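Local coordinates for 5-formyltetrahydrofolate cyclo-ligase family protein (Bacillus anthracis, PDB 2JCB) that probably catalyses the ATP-dependent, magnesium-requiring cyclisation of 5-formyltetrahydrofolate to 5,10-methenyltetrahydrofolate in folate metabolism, at residues A[42-47]-A[68-73]; A[47-52]-A[129-134]; A[53-58]-A[77-82]; A[125-130]-A[156-161]; A[162-167]-A[182-187]. One frame throughout, in Å; residues are numbered along the deposited sequence.

Interaction 1 of 5, residues A[42-47]-A[68-73]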
# COMPACT_ATOMS: atom_id res chain seq x y z
N SER A 42 12.44 6.07 7.42
CA SER A 42 11.52 7.03 8.07
C SER A 42 10.31 6.28 8.67
O SER A 42 9.90 6.54 9.81
CB SER A 42 11.06 8.04 7.04
OG SER A 42 10.13 9.00 7.58
N LEU A 43 9.80 5.31 7.92
CA LEU A 43 8.74 4.39 8.47
C LEU A 43 9.10 3.83 9.85
O LEU A 43 8.25 3.88 10.75
CB LEU A 43 8.48 3.19 7.53
CG LEU A 43 7.58 2.07 8.16
CD1 LEU A 43 6.17 2.64 8.36
CD2 LEU A 43 7.49 0.91 7.11
N TYR A 44 10.31 3.28 10.02
CA TYR A 44 10.66 2.58 11.24
C TYR A 44 10.77 3.55 12.42
O TYR A 44 10.80 3.13 13.54
CB TYR A 44 11.98 1.87 11.09
CG TYR A 44 12.06 0.89 9.93
CD1 TYR A 44 10.91 0.28 9.42
CD2 TYR A 44 13.29 0.66 9.29
CE1 TYR A 44 10.98 -0.61 8.31
CE2 TYR A 44 13.41 -0.23 8.20
CZ TYR A 44 12.24 -0.86 7.71
OH TYR A 44 12.33 -1.74 6.62
N GLU A 45 10.88 4.85 12.14
CA GLU A 45 10.90 5.86 13.22
C GLU A 45 9.50 6.26 13.71
O GLU A 45 9.40 6.97 14.71
CB GLU A 45 11.63 7.11 12.75
CG GLU A 45 13.12 6.87 12.53
CD GLU A 45 13.89 8.18 12.44
OE1 GLU A 45 13.24 9.23 12.19
OE2 GLU A 45 15.12 8.16 12.63
N GLN A 46 8.46 5.85 12.98
CA GLN A 46 7.08 6.29 13.24
C GLN A 46 6.55 5.56 14.48
O GLN A 46 6.80 4.32 14.69
CB GLN A 46 6.13 6.11 12.01
CG GLN A 46 6.60 6.86 10.71
CD GLN A 46 6.88 8.30 10.96
OE1 GLN A 46 6.03 9.04 11.44
NE2 GLN A 46 8.11 8.73 10.66
N LYS A 47 5.86 6.33 15.33
CA LYS A 47 5.23 5.75 16.53
C LYS A 47 4.34 4.54 16.18
O LYS A 47 4.37 3.54 16.89
CB LYS A 47 4.44 6.83 17.25
CG LYS A 47 3.61 6.36 18.43
CD LYS A 47 2.90 7.61 19.01
CE LYS A 47 1.77 7.24 19.96
NZ LYS A 47 2.37 6.97 21.26
N TYR A 68 9.69 -5.55 0.62
CA TYR A 68 10.33 -6.75 1.12
C TYR A 68 11.18 -6.53 2.37
O TYR A 68 11.04 -7.28 3.35
CB TYR A 68 11.09 -7.52 -0.01
CG TYR A 68 10.10 -8.28 -0.88
CD1 TYR A 68 9.40 -7.63 -1.92
CD2 TYR A 68 9.82 -9.64 -0.62
CE1 TYR A 68 8.45 -8.35 -2.73
CE2 TYR A 68 8.88 -10.37 -1.39
CZ TYR A 68 8.22 -9.71 -2.45
OH TYR A 68 7.32 -10.45 -3.21
N PRO A 69 12.05 -5.49 2.36
CA PRO A 69 12.80 -5.19 3.57
C PRO A 69 11.91 -4.89 4.78
O PRO A 69 12.31 -5.22 5.90
CB PRO A 69 13.63 -3.97 3.20
CG PRO A 69 13.75 -4.01 1.71
CD PRO A 69 12.43 -4.61 1.25
N ILE A 70 10.71 -4.39 4.55
CA ILE A 70 9.81 -4.03 5.65
C ILE A 70 9.31 -5.29 6.31
O ILE A 70 9.29 -5.39 7.51
CB ILE A 70 8.58 -3.20 5.19
CG1 ILE A 70 9.06 -1.93 4.43
CG2 ILE A 70 7.72 -2.87 6.44
CD1 ILE A 70 7.91 -1.14 3.67
N ILE A 71 8.86 -6.24 5.50
CA ILE A 71 8.46 -7.53 6.06
C ILE A 71 9.59 -8.19 6.88
O ILE A 71 9.37 -8.73 7.98
CB ILE A 71 7.96 -8.47 4.93
CG1 ILE A 71 6.69 -7.86 4.32
CG2 ILE A 71 7.71 -9.89 5.52
CD1 ILE A 71 6.33 -8.47 2.95
N GLU A 72 10.81 -8.16 6.37
CA GLU A 72 11.94 -8.72 7.08
C GLU A 72 12.20 -8.08 8.45
O GLU A 72 12.46 -8.79 9.44
CB GLU A 72 13.14 -8.65 6.17
CG GLU A 72 12.95 -9.59 4.94
CD GLU A 72 14.13 -9.56 4.04
OE1 GLU A 72 14.52 -8.44 3.63
OE2 GLU A 72 14.67 -10.65 3.77
N LYS A 73 12.07 -6.75 8.48
CA LYS A 73 12.26 -5.95 9.71
C LYS A 73 11.16 -6.29 10.71
O LYS A 73 11.42 -6.51 11.87
CB LYS A 73 12.14 -4.45 9.37
CG LYS A 73 12.53 -3.45 10.50
CD LYS A 73 13.97 -3.53 10.84
CE LYS A 73 14.45 -2.25 11.49
NZ LYS A 73 15.96 -2.31 11.48
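Lys73 lays its aliphatic chain over one face of the Tyr44 ring. Its CG stands 3.9 Å from the ring centroid and only 13° off the ring normal, a CH-pi contact, while CE passes over the CD2 side of the ring at 3.8 Å. The Lys73 chain turns at CG (chi2 66°), which carries it across the ring. At the far end of the ring Tyr44 OH rests 3.5 Å from Ile70 CA, and CG2 of Ile70 lies at the ring edge. Beside this, Leu43 CD2 packs at 3.8 Å against Ile70 CG2, the two side chains crossing at about a right angle. The contact joins the C-terminal end of helix 29-44 to helix 68-76, the helix of a beta-alpha-beta unit in this Rossmann-like fold. Trp49 touches Leu43, Tyr44, Ile70 and Lys73. In the last turn of helix 29-44, Ser42 O accepts from Glu45 N and, on the opposite face of its carbonyl plane, from Gln46 NE2 at 3.0 Å.

Interaction 2 of 5, residues A[47-52]-A[129-134]; sequences KEWAEA and LQIVPG
Leu129 meets Ala52, Glu48 and Trp49 with different parts of its side chain. Its CB faces Ala52 CB at 4.0 Å, where the two backbones come nearest; CD1 lies 4.0 Å from Glu48 CG, and CD2 reaches the backbone of the short helix, 4.0 Å from Glu48 O and 4.3 Å from Trp49 CA. Glu48 CG sits between its own N and carbonyl carbon (chi1 61°), and a bend at chi2 turns the carboxylate off the leucine, where OE2 forms a salt bridge with Lys186. This patch, centred on the buried Leu129 and Ala52, is the denser half of the contact. Farther along the strand a single touch remains: Ile131 CD1 approaches the edge of the Trp49 indole, near its plane, 4.2 Å from CZ3. Helix 47-51 thus packs on one face of the parallel core of the Rossmann-like sheet, its axis at 119° to strand 129-131 and 9.7 Å from it. Trp49 is fixed from other directions, since NE1 bonds to Glu77 OE1 and the ring takes a cation-pi contact from Lys79. On the helix side turned to solvent the chemistry changes to charge: Lys47 NZ pairs with Glu51 OE2 at 2.9 Å, one turn on, meeting the oxygen on its syn side but 32° out of the carboxylate plane. Both residues are exposed and stand more than 8 Å from the strand.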
# COMPACT_ATOMS: atom_id res chain seq x y z
N LYS A 47 5.86 6.33 15.33
CA LYS A 47 5.23 5.75 16.53
C LYS A 47 4.34 4.54 16.18
O LYS A 47 4.37 3.54 16.89
CB LYS A 47 4.44 6.83 17.25
CG LYS A 47 3.61 6.36 18.43
CD LYS A 47 2.90 7.61 19.01
CE LYS A 47 1.77 7.24 19.96
NZ LYS A 47 2.37 6.97 21.26
N GLU A 48 3.55 4.64 15.13
CA GLU A 48 2.62 3.58 14.78
C GLU A 48 3.31 2.31 14.29
O GLU A 48 2.75 1.24 14.47
CB GLU A 48 1.54 4.03 13.81
CG GLU A 48 2.06 4.51 12.51
CD GLU A 48 2.25 6.01 12.47
OE1 GLU A 48 2.80 6.61 13.42
OE2 GLU A 48 1.85 6.60 11.45
N TRP A 49 4.52 2.43 13.74
CA TRP A 49 5.35 1.24 13.46
C TRP A 49 5.82 0.58 14.73
O TRP A 49 5.60 -0.61 14.97
CB TRP A 49 6.58 1.62 12.59
CG TRP A 49 7.57 0.47 12.43
CD1 TRP A 49 8.62 0.19 13.24
CD2 TRP A 49 7.50 -0.58 11.46
NE1 TRP A 49 9.26 -0.96 12.79
CE2 TRP A 49 8.59 -1.44 11.69
CE3 TRP A 49 6.63 -0.84 10.38
CZ2 TRP A 49 8.84 -2.59 10.90
CZ3 TRP A 49 6.87 -1.98 9.59
CH2 TRP A 49 7.96 -2.85 9.87
N ALA A 50 6.45 1.39 15.59
CA ALA A 50 7.02 0.89 16.80
C ALA A 50 5.96 0.17 17.62
O ALA A 50 6.23 -0.89 18.19
CB ALA A 50 7.63 2.05 17.59
N GLU A 51 4.75 0.73 17.67
CA GLU A 51 3.69 0.20 18.53
C GLU A 51 2.86 -0.98 17.96
O GLU A 51 2.22 -1.72 18.76
CB GLU A 51 2.75 1.32 18.96
CG GLU A 51 3.42 2.27 19.94
CD GLU A 51 2.49 3.39 20.39
OE1 GLU A 51 1.40 3.53 19.81
OE2 GLU A 51 2.88 4.13 21.32
N ALA A 52 2.92 -1.16 16.64
CA ALA A 52 2.06 -2.16 15.96
C ALA A 52 2.58 -3.53 16.31
O ALA A 52 3.79 -3.80 16.21
CB ALA A 52 2.10 -2.02 14.49
N LEU A 129 -1.83 -1.83 12.10
CA LEU A 129 -1.43 -0.88 11.08
C LEU A 129 -1.56 -1.52 9.71
O LEU A 129 -1.08 -2.64 9.50
CB LEU A 129 0.03 -0.52 11.35
CG LEU A 129 0.71 0.42 10.33
CD1 LEU A 129 0.01 1.82 10.36
CD2 LEU A 129 2.25 0.49 10.59
N GLN A 130 -2.18 -0.79 8.79
CA GLN A 130 -2.21 -1.18 7.38
C GLN A 130 -1.36 -0.23 6.58
O GLN A 130 -1.63 0.96 6.61
CB GLN A 130 -3.63 -1.15 6.85
CG GLN A 130 -4.42 -2.40 7.36
CD GLN A 130 -4.10 -3.69 6.50
OE1 GLN A 130 -3.17 -3.71 5.73
NE2 GLN A 130 -4.92 -4.74 6.68
N ILE A 131 -0.36 -0.80 5.91
CA ILE A 131 0.52 -0.03 5.03
C ILE A 131 -0.20 -0.15 3.66
O ILE A 131 -0.15 -1.24 3.04
CB ILE A 131 1.94 -0.58 5.10
CG1 ILE A 131 2.47 -0.30 6.54
CG2 ILE A 131 2.77 0.11 4.04
CD1 ILE A 131 3.85 -0.89 6.84
N VAL A 132 -0.76 0.94 3.13
CA VAL A 132 -1.71 0.84 2.03
C VAL A 132 -0.96 1.18 0.75
O VAL A 132 -0.29 2.17 0.73
CB VAL A 132 -2.90 1.79 2.29
CG1 VAL A 132 -3.80 1.95 1.00
CG2 VAL A 132 -3.69 1.33 3.55
N PRO A 133 -0.97 0.30 -0.27
CA PRO A 133 -0.30 0.64 -1.56
C PRO A 133 -1.08 1.61 -2.42
O PRO A 133 -2.22 1.91 -2.15
CB PRO A 133 -0.26 -0.73 -2.28
CG PRO A 133 -1.59 -1.34 -1.85
CD PRO A 133 -1.64 -1.01 -0.33
N GLY A 134 -0.49 2.10 -3.50
CA GLY A 134 -1.21 3.10 -4.24
C GLY A 134 -0.34 3.71 -5.27
O GLY A 134 0.88 3.45 -5.23

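Interaction 3 of 5, residues A[53-58]-A[77-82]; sequences KTIGIT and EGKRVV
Thr54 OG1 is gripped by two nitrogens of one guanidinium group, Arg80 NE at 2.9 Å and Arg80 NH2 at 3.1 Å. The hydroxyl oxygen lies close to the guanidinium plane, so the arginine meets it side-on; both bonds are bent, at 150° and 138°. A turn at chi3 (66°) sets the edge of the group against Thr54, and NH2 also forms a salt bridge with Glu126. Beneath it the backbones pair: Arg80 N gives to Lys53 O, and Arg80 O takes from Ile55 N at 3.0 Å. Ile55 O then accepts from Val82 N, whose carbonyl O receives Ile57 N. Lys79 crosses Ile55, extended as far as CE and bent at its last torsion, and its NZ reaches the carbonyls of Trp49 and Ala52. One water bridges Lys53 O and Gly78 O. Gly78, with positive phi, closes helix 68-76 in a Schellman motif, and the parallel strands that precede and follow that helix in the chain complete a beta-alpha-beta unit of the Rossmann-like fold.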
# COMPACT_ATOMS: atom_id res chain seq x y z
N LYS A 53 1.68 -4.41 16.74
CA LYS A 53 2.11 -5.75 16.91
C LYS A 53 1.75 -6.63 15.70
O LYS A 53 2.37 -7.65 15.51
CB LYS A 53 1.59 -6.33 18.21
CG LYS A 53 2.22 -5.69 19.50
CD LYS A 53 3.72 -5.40 19.32
CE LYS A 53 4.43 -4.96 20.64
NZ LYS A 53 5.37 -3.83 20.30
N THR A 54 0.77 -6.19 14.91
CA THR A 54 0.40 -6.84 13.63
C THR A 54 0.32 -5.77 12.58
O THR A 54 -0.41 -4.81 12.74
CB THR A 54 -0.97 -7.56 13.73
OG1 THR A 54 -0.94 -8.54 14.76
CG2 THR A 54 -1.32 -8.30 12.43
N ILE A 55 1.02 -6.02 11.47
CA ILE A 55 1.07 -5.08 10.40
C ILE A 55 0.57 -5.80 9.13
O ILE A 55 1.02 -6.92 8.86
CB ILE A 55 2.48 -4.53 10.19
CG1 ILE A 55 2.90 -3.73 11.45
CG2 ILE A 55 2.44 -3.66 8.97
CD1 ILE A 55 4.30 -3.37 11.53
N GLY A 56 -0.27 -5.09 8.37
CA GLY A 56 -0.82 -5.52 7.05
C GLY A 56 -0.00 -4.76 5.99
O GLY A 56 0.21 -3.53 6.10
N ILE A 57 0.45 -5.49 4.96
CA ILE A 57 1.29 -4.87 3.93
C ILE A 57 1.11 -5.65 2.62
O ILE A 57 0.60 -6.76 2.63
CB ILE A 57 2.78 -4.90 4.34
CG1 ILE A 57 3.68 -4.04 3.45
CG2 ILE A 57 3.32 -6.39 4.64
CD1 ILE A 57 5.01 -3.71 4.12
N THR A 58 1.52 -5.02 1.53
CA THR A 58 1.49 -5.69 0.18
C THR A 58 2.93 -6.06 -0.21
O THR A 58 3.91 -5.57 0.38
CB THR A 58 0.83 -4.84 -0.91
OG1 THR A 58 1.60 -3.64 -1.11
CG2 THR A 58 -0.62 -4.58 -0.53
N GLU A 77 11.62 -7.90 14.44
CA GLU A 77 11.07 -7.20 15.60
C GLU A 77 9.97 -7.99 16.34
O GLU A 77 9.43 -7.53 17.34
CB GLU A 77 10.62 -5.78 15.18
CG GLU A 77 11.84 -4.96 14.76
CD GLU A 77 11.58 -3.51 14.50
OE1 GLU A 77 10.45 -3.14 14.21
OE2 GLU A 77 12.56 -2.74 14.52
N GLY A 78 9.64 -9.17 15.83
CA GLY A 78 8.60 -9.99 16.44
C GLY A 78 7.18 -9.55 16.09
O GLY A 78 6.24 -9.99 16.78
N LYS A 79 7.01 -8.74 15.04
CA LYS A 79 5.68 -8.32 14.68
C LYS A 79 5.07 -9.41 13.80
O LYS A 79 5.82 -10.08 13.08
CB LYS A 79 5.71 -7.01 13.87
CG LYS A 79 6.43 -5.89 14.63
CD LYS A 79 6.26 -4.63 13.79
CE LYS A 79 7.04 -3.46 14.37
NZ LYS A 79 6.56 -3.10 15.73
N ARG A 80 3.75 -9.55 13.82
CA ARG A 80 3.05 -10.50 12.97
C ARG A 80 2.82 -9.75 11.68
O ARG A 80 2.47 -8.58 11.71
CB ARG A 80 1.70 -10.88 13.60
CG ARG A 80 0.83 -11.72 12.73
CD ARG A 80 -0.25 -12.37 13.54
NE ARG A 80 -1.18 -11.38 14.08
CZ ARG A 80 -2.34 -11.68 14.66
NH1 ARG A 80 -2.70 -12.95 14.77
NH2 ARG A 80 -3.14 -10.70 15.09
N VAL A 81 3.06 -10.43 10.56
CA VAL A 81 2.94 -9.82 9.24
C VAL A 81 1.79 -10.51 8.49
O VAL A 81 1.73 -11.73 8.42
CB VAL A 81 4.24 -9.99 8.41
CG1 VAL A 81 4.01 -9.54 7.01
CG2 VAL A 81 5.37 -9.13 8.96
N VAL A 82 0.88 -9.69 7.98
CA VAL A 82 -0.27 -10.17 7.14
C VAL A 82 -0.26 -9.51 5.76
O VAL A 82 -0.09 -8.29 5.62
CB VAL A 82 -1.66 -10.11 7.85
CG1 VAL A 82 -1.63 -10.88 9.14
CG2 VAL A 82 -2.11 -8.67 8.08
O HOH W 1 7.37 -4.84 17.80
O HOH W 2 3.60 -9.29 17.64

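Interaction 4 of 5, residues A[125-130]-A[156-161]; sequences DEIDLQ and VHYKGK
Tyr158 OH points into a cluster of backbone carbonyls: Ile127 O and Lys161 O both lie 3.1 Å from it, each within hydrogen-bonding reach of its one proton, and Asp128 O is 3.3 Å away. The phenol is carried there by a chi1 of 178°, with CG opposite the backbone N. Lys161 O has a firmer donor in Gln130 N at 2.9 Å, in a nearly straight bond of 170°. Asp128 O accepts from Lys161 N at 3.2 Å; a water lies close to both atoms, though its distance to Asp128 O is too short to be trusted. These two backbone bonds flank Leu129 and start the parallel pairing of strand 129-131 with strand 161-165 in the centre of the Rossmann-like sheet. The Tyr158 ring is held between two groups: Gln130 CG lies over one face, 3.6 Å from the centroid and 23° off the normal, and Gly160 N stands over the opposite face. The Gln130 amide is turned almost perpendicular to the ring, and its NE2 makes a weak hydrogen bond to Tyr154 OH. Asp128 directs its carboxylate the other way, where OD2 accepts from the backbone N of both Lys53 and Thr54.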
# COMPACT_ATOMS: atom_id res chain seq x y z
N ASP A 125 -9.95 -6.34 12.82
CA ASP A 125 -9.87 -5.74 14.16
C ASP A 125 -8.61 -6.22 14.93
O ASP A 125 -8.36 -5.78 16.05
CB ASP A 125 -11.18 -5.97 14.94
CG ASP A 125 -11.40 -7.43 15.31
OD1 ASP A 125 -10.39 -8.20 15.41
OD2 ASP A 125 -12.58 -7.82 15.54
N GLU A 126 -7.83 -7.12 14.33
CA GLU A 126 -6.57 -7.62 14.93
C GLU A 126 -5.31 -7.05 14.24
O GLU A 126 -4.17 -7.38 14.62
CB GLU A 126 -6.54 -9.14 14.83
CG GLU A 126 -7.43 -9.78 15.83
CD GLU A 126 -7.20 -11.26 15.94
OE1 GLU A 126 -8.19 -11.97 16.26
OE2 GLU A 126 -6.04 -11.71 15.72
N ILE A 127 -5.51 -6.21 13.25
CA ILE A 127 -4.41 -5.67 12.49
C ILE A 127 -4.21 -4.21 12.97
O ILE A 127 -5.14 -3.42 12.89
CB ILE A 127 -4.69 -5.72 10.94
CG1 ILE A 127 -4.94 -7.18 10.47
CG2 ILE A 127 -3.56 -4.98 10.16
CD1 ILE A 127 -5.48 -7.32 9.03
N ASP A 128 -3.05 -3.91 13.52
CA ASP A 128 -2.80 -2.60 14.17
C ASP A 128 -2.54 -1.48 13.17
O ASP A 128 -3.05 -0.33 13.34
CB ASP A 128 -1.69 -2.73 15.20
CG ASP A 128 -2.00 -3.74 16.26
OD1 ASP A 128 -3.14 -3.71 16.82
OD2 ASP A 128 -1.11 -4.56 16.56
N LEU A 129 -1.83 -1.83 12.10
CA LEU A 129 -1.43 -0.88 11.08
C LEU A 129 -1.56 -1.52 9.71
O LEU A 129 -1.08 -2.64 9.50
CB LEU A 129 0.03 -0.52 11.35
CG LEU A 129 0.71 0.42 10.33
CD1 LEU A 129 0.01 1.82 10.36
CD2 LEU A 129 2.25 0.49 10.59
N GLN A 130 -2.18 -0.79 8.79
CA GLN A 130 -2.21 -1.18 7.38
C GLN A 130 -1.36 -0.23 6.58
O GLN A 130 -1.63 0.96 6.61
CB GLN A 130 -3.63 -1.15 6.85
CG GLN A 130 -4.42 -2.40 7.36
CD GLN A 130 -4.10 -3.69 6.50
OE1 GLN A 130 -3.17 -3.71 5.73
NE2 GLN A 130 -4.92 -4.74 6.68
N VAL A 156 -13.51 0.66 4.32
CA VAL A 156 -14.84 0.90 4.92
C VAL A 156 -14.93 0.26 6.32
O VAL A 156 -15.41 0.90 7.24
CB VAL A 156 -15.97 0.37 4.03
CG1 VAL A 156 -17.37 0.54 4.71
CG2 VAL A 156 -15.97 1.08 2.69
N HIS A 157 -14.45 -0.97 6.47
CA HIS A 157 -14.59 -1.72 7.71
C HIS A 157 -13.33 -1.76 8.57
O HIS A 157 -13.35 -2.20 9.72
CB HIS A 157 -15.10 -3.13 7.40
CG HIS A 157 -16.34 -3.14 6.55
ND1 HIS A 157 -17.57 -2.75 7.03
CD2 HIS A 157 -16.51 -3.43 5.24
CE1 HIS A 157 -18.46 -2.82 6.05
NE2 HIS A 157 -17.84 -3.23 4.96
N TYR A 158 -12.23 -1.27 8.04
CA TYR A 158 -10.99 -1.29 8.80
C TYR A 158 -10.93 -0.03 9.65
O TYR A 158 -11.01 1.09 9.12
CB TYR A 158 -9.77 -1.38 7.88
CG TYR A 158 -8.48 -1.34 8.64
CD1 TYR A 158 -8.10 -2.42 9.43
CD2 TYR A 158 -7.65 -0.23 8.57
CE1 TYR A 158 -6.88 -2.40 10.14
CE2 TYR A 158 -6.45 -0.19 9.26
CZ TYR A 158 -6.08 -1.25 10.07
OH TYR A 158 -4.88 -1.18 10.73
N LYS A 159 -10.75 -0.22 10.96
CA LYS A 159 -10.72 0.89 11.90
C LYS A 159 -9.38 1.20 12.55
O LYS A 159 -9.30 2.10 13.41
CB LYS A 159 -11.79 0.66 12.99
CG LYS A 159 -13.20 0.48 12.46
CD LYS A 159 -13.60 1.60 11.51
CE LYS A 159 -15.08 1.58 11.24
NZ LYS A 159 -15.35 2.40 10.03
N GLY A 160 -8.35 0.47 12.17
CA GLY A 160 -7.02 0.70 12.69
C GLY A 160 -6.32 1.85 12.02
O GLY A 160 -6.93 2.66 11.34
N LYS A 161 -5.02 1.91 12.20
CA LYS A 161 -4.19 2.98 11.63
C LYS A 161 -3.78 2.67 10.19
O LYS A 161 -3.52 1.52 9.89
CB LYS A 161 -2.97 3.17 12.51
CG LYS A 161 -3.36 3.68 13.94
CD LYS A 161 -2.16 3.67 14.84
CE LYS A 161 -2.61 3.56 16.29
NZ LYS A 161 -2.85 4.93 16.80
O HOH W 3 -4.63 0.56 15.04

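Interaction 5 of 5, residues A[162-167]-A[182-187]; sequences TLSLAY and KNVEKI
Thr162 and Glu185 cross at about a right angle and exchange hydrogen bonds between side chain and backbone in both directions. A chi1 of 58° tucks Thr162 OG1 in over its own backbone, where it accepts from Glu185 N at 2.9 Å. In return Glu185, extended beyond CG, brings OE1 to 3.1 Å from Thr162 N, which meets the carboxylate from above its plane, 51° out of it. The glutamate CB and CG lie alongside, CG 3.5 Å from Thr162 OG1. Farther along, Ser164 directs OG towards the forked end of Val184, 3.5 Å from CG1, though its polar partner is Val132 O. The backbones join where Ser164 N gives to Lys186 O at 2.8 Å. Here strands 161-165 and 186-189 begin to run parallel, neighbours in the Rossmann-like sheet; Lys182, ahead of the second strand, follows Asp181, which with Asp152 binds the magnesium ion beside ADP. Leu163 and Lys186 meet through their CB atoms at 3.9 Å, after which the lysine chain leads away to Gln46 OE1 and Glu48 OE2. Ile187 lies on the same face of the sheet as Ser164, and its CG2 rests 4.0 Å from Ala166 CB. Tyr137 covers this face, touching Ser164, Ala166 and Ile187.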
# COMPACT_ATOMS: atom_id res chain seq x y z
N THR A 162 -3.70 3.69 9.35
CA THR A 162 -3.28 3.53 7.96
C THR A 162 -2.13 4.45 7.61
O THR A 162 -2.04 5.58 8.11
CB THR A 162 -4.40 3.82 6.93
OG1 THR A 162 -4.92 5.15 7.09
CG2 THR A 162 -5.53 2.84 7.10
N LEU A 163 -1.24 3.97 6.76
CA LEU A 163 -0.25 4.86 6.18
C LEU A 163 0.13 4.32 4.85
O LEU A 163 0.01 3.15 4.60
CB LEU A 163 1.00 5.08 7.08
CG LEU A 163 2.01 4.00 7.32
CD1 LEU A 163 3.04 3.87 6.08
CD2 LEU A 163 2.75 4.30 8.65
N SER A 164 0.60 5.22 3.99
CA SER A 164 1.11 4.86 2.67
C SER A 164 2.52 5.34 2.54
O SER A 164 2.92 6.32 3.18
CB SER A 164 0.25 5.42 1.56
OG SER A 164 -1.05 4.85 1.54
N LEU A 165 3.31 4.56 1.79
CA LEU A 165 4.69 4.89 1.42
C LEU A 165 4.69 5.36 -0.03
O LEU A 165 4.09 4.69 -0.87
CB LEU A 165 5.56 3.64 1.61
CG LEU A 165 5.43 2.96 2.97
CD1 LEU A 165 6.22 1.60 3.12
CD2 LEU A 165 5.88 3.93 4.07
N ALA A 166 5.36 6.48 -0.36
CA ALA A 166 5.32 7.03 -1.68
C ALA A 166 6.58 7.80 -2.01
O ALA A 166 7.13 8.46 -1.15
CB ALA A 166 4.11 7.91 -1.84
N TYR A 167 7.02 7.72 -3.26
CA TYR A 167 8.04 8.63 -3.73
C TYR A 167 7.33 10.00 -3.84
O TYR A 167 6.11 10.09 -4.10
CB TYR A 167 8.51 8.23 -5.12
CG TYR A 167 8.98 6.82 -5.20
CD1 TYR A 167 10.20 6.46 -4.61
CD2 TYR A 167 8.29 5.84 -5.95
CE1 TYR A 167 10.67 5.17 -4.70
CE2 TYR A 167 8.79 4.52 -6.06
CZ TYR A 167 9.98 4.21 -5.42
OH TYR A 167 10.58 2.93 -5.43
N LYS A 182 -11.53 6.17 -0.35
CA LYS A 182 -11.11 6.25 1.06
C LYS A 182 -9.75 6.92 1.15
O LYS A 182 -8.86 6.67 0.33
CB LYS A 182 -11.08 4.87 1.70
CG LYS A 182 -12.51 4.20 1.76
CD LYS A 182 -13.52 4.98 2.59
CE LYS A 182 -13.44 4.58 4.06
NZ LYS A 182 -14.46 5.32 4.87
N ASN A 183 -9.57 7.74 2.18
CA ASN A 183 -8.28 8.42 2.40
C ASN A 183 -7.41 7.64 3.35
O ASN A 183 -7.91 6.87 4.16
CB ASN A 183 -8.54 9.80 3.03
CG ASN A 183 -9.20 10.77 2.08
OD1 ASN A 183 -9.36 10.50 0.88
ND2 ASN A 183 -9.61 11.92 2.61
N VAL A 184 -6.11 7.90 3.30
CA VAL A 184 -5.15 7.31 4.27
C VAL A 184 -4.75 8.38 5.29
O VAL A 184 -4.85 9.57 4.99
CB VAL A 184 -3.88 6.72 3.59
CG1 VAL A 184 -4.25 5.52 2.72
CG2 VAL A 184 -3.16 7.77 2.72
N GLU A 185 -4.33 7.96 6.48
CA GLU A 185 -4.05 8.88 7.58
C GLU A 185 -2.68 9.55 7.49
O GLU A 185 -2.46 10.59 8.11
CB GLU A 185 -4.14 8.16 8.92
CG GLU A 185 -5.56 7.84 9.25
CD GLU A 185 -5.66 6.93 10.48
OE1 GLU A 185 -4.70 6.20 10.84
OE2 GLU A 185 -6.74 6.92 11.07
N LYS A 186 -1.75 8.91 6.83
CA LYS A 186 -0.37 9.43 6.77
C LYS A 186 0.30 8.94 5.51
O LYS A 186 0.08 7.80 5.07
CB LYS A 186 0.43 8.87 7.95
CG LYS A 186 1.93 9.37 7.94
CD LYS A 186 2.72 8.81 9.10
CE LYS A 186 2.41 9.58 10.39
NZ LYS A 186 3.24 9.09 11.54
N ILE A 187 1.12 9.80 4.91
CA ILE A 187 1.89 9.42 3.72
C ILE A 187 3.37 9.73 4.10
O ILE A 187 3.67 10.83 4.60
CB ILE A 187 1.46 10.15 2.40
CG1 ILE A 187 -0.04 9.85 2.08
CG2 ILE A 187 2.33 9.70 1.21
CD1 ILE A 187 -0.75 10.98 1.52

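Interactions 3, 4 and 5 are lateral joins within one sheet, between parallel strands or where such pairing begins, and are built on backbone hydrogen bonds supplemented by polar side chains (Thr54 with Arg80, Tyr158, Thr162 with Glu185). Interaction 1 packs helix on helix and interaction 2 a short helix on the sheet; neither has a hydrogen bond across it, and both rest on apolar contact. Strand 129-131 serves both interaction 2 and interaction 4, while Trp49 connects interaction 2 to interaction 1 and, through Lys79, to interaction 3. Interactions 2, 3 and 5 are buried; 1 and 4 are only partly so. Lys186 ties interaction 5 to both helix contacts, by Gln46 and Glu48. Interaction 5 lies closest to the centre of the chain.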